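Local coordinates for iron-regulated ABC transporter siderophore-binding protein SirA (PDB 3MWF) that binds the iron-loaded siderophore staphyloferrin B and probably delivers it to an ABC transporter for uptake into the cell, at residues A[224-230]-A[268-273]. Numbering follows the deposited sequence.
Sequences FVVKSDP and EITWNL. With SE8 (5-[(2-{[(3S)-5-{[(2S)-2-amino-2-carboxyethyl]amino}-3-carboxy-3-hydroxy-5-oxopentanoyl]amino}ethyl)amino]-2,5-dioxopentanoic acid), chain C.
Trp271, Val226 and Glu268 bury the most surface where the short helix 268-273 packs against strand 224-227 and the loop that follows it, in the C-terminal lobe of the two-lobed periplasmic-binding-protein fold (Chelatase clan). The strand lies inside the mixed sheet of that lobe, between strands 163-168 and 262-263, and the helix axis runs nearly perpendicular to it. At the end remote from the ligand, the six-membered ring of Trp271 slides past the Phe224 ring. The planes are inclined by 26° and the centroids lie 5.1 Å apart, so overlap is slight; Trp271 CH2 sits over one face of the phenylalanine, 3.5 Å from Phe224 CD1. Leu287 of helix 277-290 touches both rings, and Trp271 NE1 is hydrogen-bonded to Asp286 OD2.

Val226 divides its two methyls between the helix residues. Its CG1, anti to the backbone N (chi1 -176°), rests on CA and CB of Glu268, while CG2 lies 3.9 Å from Trp271 CB. The Glu268 chain, extended beyond CG, runs alongside Ser228 and ends with OE1 at its hydroxyl; Ser228 OG donates to Glu268 OE1 over 2.7 Å, on the anti lone pair. A water also donates to this OE1 and accepts from Asp229 N, linking the carboxylate to the loop backbone.

Beyond the serine, the contact becomes a wall of the ligand pocket. Leu273 CD2 meets Pro230 CG at 3.7 Å, and both side chains border staphyloferrin B. Asn272 ND2 donates to SE8 O24 of the ligand carboxylate at 2.8 Å, with an N-H...O angle of 159°.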
loop_
_atom_site.group_PDB
_atom_site.type_symbol
_atom_site.label_atom_id
_atom_site.label_comp_id
_atom_site.label_asym_id
_atom_site.label_seq_id
_atom_site.Cartn_x
_atom_site.Cartn_y
_atom_site.Cartn_z
ATOM N N PHE A 224 3.203 -3.593 14.856
ATOM C CA PHE A 224 2.977 -4.547 13.789
ATOM C C PHE A 224 4.275 -4.670 13.044
ATOM O O PHE A 224 4.779 -3.670 12.520
ATOM C CB PHE A 224 1.866 -3.994 12.892
ATOM C CG PHE A 224 0.557 -3.842 13.611
ATOM C CD1 PHE A 224 -0.259 -4.963 13.806
ATOM C CD2 PHE A 224 0.165 -2.612 14.163
ATOM C CE1 PHE A 224 -1.451 -4.853 14.493
ATOM C CE2 PHE A 224 -1.046 -2.476 14.846
ATOM C CZ PHE A 224 -1.865 -3.612 15.015
ATOM N N VAL A 225 4.836 -5.876 13.010
ATOM C CA VAL A 225 6.151 -6.065 12.385
ATOM C C VAL A 225 6.049 -6.714 11.001
ATOM O O VAL A 225 5.467 -7.793 10.871
ATOM C CB VAL A 225 7.062 -6.914 13.300
ATOM C CG1 VAL A 225 8.377 -7.263 12.613
ATOM C CG2 VAL A 225 7.347 -6.170 14.595
ATOM N N VAL A 226 6.655 -6.082 9.996
ATOM C CA VAL A 226 6.651 -6.596 8.608
ATOM C C VAL A 226 8.081 -6.839 8.166
ATOM O O VAL A 226 8.915 -5.929 8.207
ATOM C CB VAL A 226 5.991 -5.595 7.622
ATOM C CG1 VAL A 226 5.911 -6.200 6.214
ATOM C CG2 VAL A 226 4.609 -5.169 8.071
ATOM N N LYS A 227 8.393 -8.076 7.770
ATOM C CA LYS A 227 9.730 -8.395 7.251
ATOM C C LYS A 227 9.592 -8.313 5.733
ATOM O O LYS A 227 8.841 -9.090 5.140
ATOM C CB LYS A 227 10.135 -9.809 7.691
ATOM C CG LYS A 227 10.616 -9.838 9.140
ATOM C CD LYS A 227 10.993 -11.262 9.576
ATOM C CE LYS A 227 9.775 -12.106 9.885
ATOM N NZ LYS A 227 9.135 -11.702 11.194
ATOM N N SER A 228 10.252 -7.341 5.112
ATOM C CA SER A 228 10.052 -7.111 3.680
ATOM C C SER A 228 11.182 -6.296 3.096
ATOM O O SER A 228 11.515 -5.230 3.601
ATOM C CB SER A 228 8.711 -6.393 3.441
ATOM O OG SER A 228 8.471 -6.173 2.049
ATOM N N ASP A 229 11.809 -6.830 2.055
ATOM C CA ASP A 229 12.780 -6.070 1.263
ATOM C C ASP A 229 12.890 -6.765 -0.103
ATOM O O ASP A 229 13.791 -7.619 -0.319
ATOM C CB ASP A 229 14.149 -5.970 1.973
ATOM C CG ASP A 229 15.095 -4.974 1.317
ATOM O OD1 ASP A 229 14.867 -4.593 0.148
ATOM O OD2 ASP A 229 16.119 -4.596 1.935
ATOM N N PRO A 230 11.962 -6.427 -1.019
ATOM C CA PRO A 230 11.788 -7.249 -2.224
ATOM C C PRO A 230 13.028 -7.352 -3.073
ATOM O O PRO A 230 13.303 -8.422 -3.651
ATOM C CB PRO A 230 10.719 -6.485 -3.009
ATOM C CG PRO A 230 9.809 -5.989 -1.883
ATOM C CD PRO A 230 10.808 -5.520 -0.811
ATOM N N GLU A 268 3.657 -9.562 4.195
ATOM C CA GLU A 268 4.111 -8.315 3.523
ATOM C C GLU A 268 3.224 -7.895 2.346
ATOM O O GLU A 268 3.157 -6.704 2.018
ATOM C CB GLU A 268 5.576 -8.427 3.057
ATOM C CG GLU A 268 5.780 -9.545 1.993
ATOM C CD GLU A 268 7.207 -9.691 1.526
ATOM O OE1 GLU A 268 8.000 -8.732 1.494
ATOM O OE2 GLU A 268 7.561 -10.823 1.165
ATOM N N ILE A 269 2.564 -8.860 1.687
ATOM C CA ILE A 269 1.741 -8.514 0.513
ATOM C C ILE A 269 0.507 -7.733 0.948
ATOM O O ILE A 269 0.222 -6.663 0.415
ATOM C CB ILE A 269 1.363 -9.776 -0.293
ATOM C CG1 ILE A 269 2.645 -10.431 -0.787
ATOM C CG2 ILE A 269 0.439 -9.415 -1.464
ATOM C CD1 ILE A 269 2.397 -11.842 -1.390
ATOM N N THR A 270 -0.170 -8.254 1.967
ATOM C CA THR A 270 -1.322 -7.563 2.566
ATOM C C THR A 270 -0.938 -6.213 3.184
ATOM O O THR A 270 -1.650 -5.212 3.013
ATOM C CB THR A 270 -1.935 -8.451 3.637
ATOM O OG1 THR A 270 -2.485 -9.588 2.974
ATOM C CG2 THR A 270 -3.080 -7.734 4.409
ATOM N N TRP A 271 0.173 -6.222 3.917
ATOM C CA TRP A 271 0.541 -5.091 4.749
ATOM C C TRP A 271 1.253 -3.971 4.017
ATOM O O TRP A 271 1.326 -2.852 4.541
ATOM C CB TRP A 271 1.336 -5.544 5.982
ATOM C CG TRP A 271 0.405 -6.078 7.041
ATOM C CD1 TRP A 271 -0.199 -7.316 7.066
ATOM C CD2 TRP A 271 -0.081 -5.364 8.179
ATOM N NE1 TRP A 271 -1.026 -7.412 8.172
ATOM C CE2 TRP A 271 -0.976 -6.225 8.865
ATOM C CE3 TRP A 271 0.149 -4.072 8.688
ATOM C CZ2 TRP A 271 -1.626 -5.840 10.052
ATOM C CZ3 TRP A 271 -0.495 -3.684 9.866
ATOM C CH2 TRP A 271 -1.371 -4.573 10.543
ATOM N N ASN A 272 1.796 -4.248 2.821
ATOM C CA ASN A 272 2.454 -3.182 2.091
ATOM C C ASN A 272 2.545 -3.344 0.575
ATOM O O ASN A 272 2.362 -2.362 -0.178
ATOM C CB ASN A 272 3.893 -2.970 2.608
ATOM C CG ASN A 272 4.489 -1.690 2.067
ATOM O OD1 ASN A 272 3.873 -0.619 2.173
ATOM N ND2 ASN A 272 5.677 -1.788 1.485
ATOM N N LEU A 273 2.866 -4.551 0.120
ATOM C CA LEU A 273 3.279 -4.645 -1.308
ATOM C C LEU A 273 2.153 -4.520 -2.308
ATOM O O LEU A 273 2.359 -3.900 -3.361
ATOM C CB LEU A 273 4.072 -5.927 -1.568
ATOM C CG LEU A 273 5.359 -6.089 -0.763
ATOM C CD1 LEU A 273 6.042 -7.444 -1.080
ATOM C CD2 LEU A 273 6.384 -4.928 -0.867
HETATM C C1 SE8 C . 11.634 0.154 -4.430
HETATM C C2 SE8 C . 11.926 -0.777 -3.285
HETATM C C3 SE8 C . 11.086 -2.040 -3.389
HETATM N N4 SE8 C . 9.658 -1.788 -3.223
HETATM C C5 SE8 C . 9.061 -1.897 -2.053
HETATM C C6 SE8 C . 7.622 -1.450 -1.982
HETATM C C7 SE8 C . 7.531 0.061 -1.770
HETATM C C8 SE8 C . 6.051 0.471 -1.883
HETATM C C9 SE8 C . 5.762 1.914 -1.477
HETATM N N10 SE8 C . 6.681 2.837 -1.756
HETATM C C11 SE8 C . 6.408 4.213 -1.409
HETATM C C12 SE8 C . 6.393 5.092 -2.648
HETATM N N13 SE8 C . 6.575 6.501 -2.326
HETATM C C14 SE8 C . 7.790 7.092 -2.124
HETATM C C15 SE8 C . 9.034 6.420 -2.625
HETATM C C16 SE8 C . 9.309 5.395 -1.552
HETATM C C17 SE8 C . 9.961 4.127 -2.009
HETATM C C18 SE8 C . 11.194 3.825 -1.301
HETATM O O19 SE8 C . 12.094 -0.134 -5.566
HETATM O O20 SE8 C . 10.993 1.197 -4.193
HETATM N N21 SE8 C . 11.659 -0.073 -2.016
HETATM O O22 SE8 C . 9.599 -2.322 -1.049
HETATM C C23 SE8 C . 8.137 0.440 -0.430
HETATM O O24 SE8 C . 7.492 0.214 0.625
HETATM O O25 SE8 C . 9.267 0.988 -0.391
HETATM O O26 SE8 C . 8.335 0.715 -2.768
HETATM O O27 SE8 C . 4.698 2.185 -0.929
HETATM O O28 SE8 C . 7.920 8.141 -1.521
HETATM O O29 SE8 C . 9.434 3.340 -2.800
HETATM O O30 SE8 C . 11.547 2.652 -1.229
HETATM O O31 SE8 C . 11.844 4.746 -0.744
HETATM O O HOH W 1 10.543 -9.080 0.746
#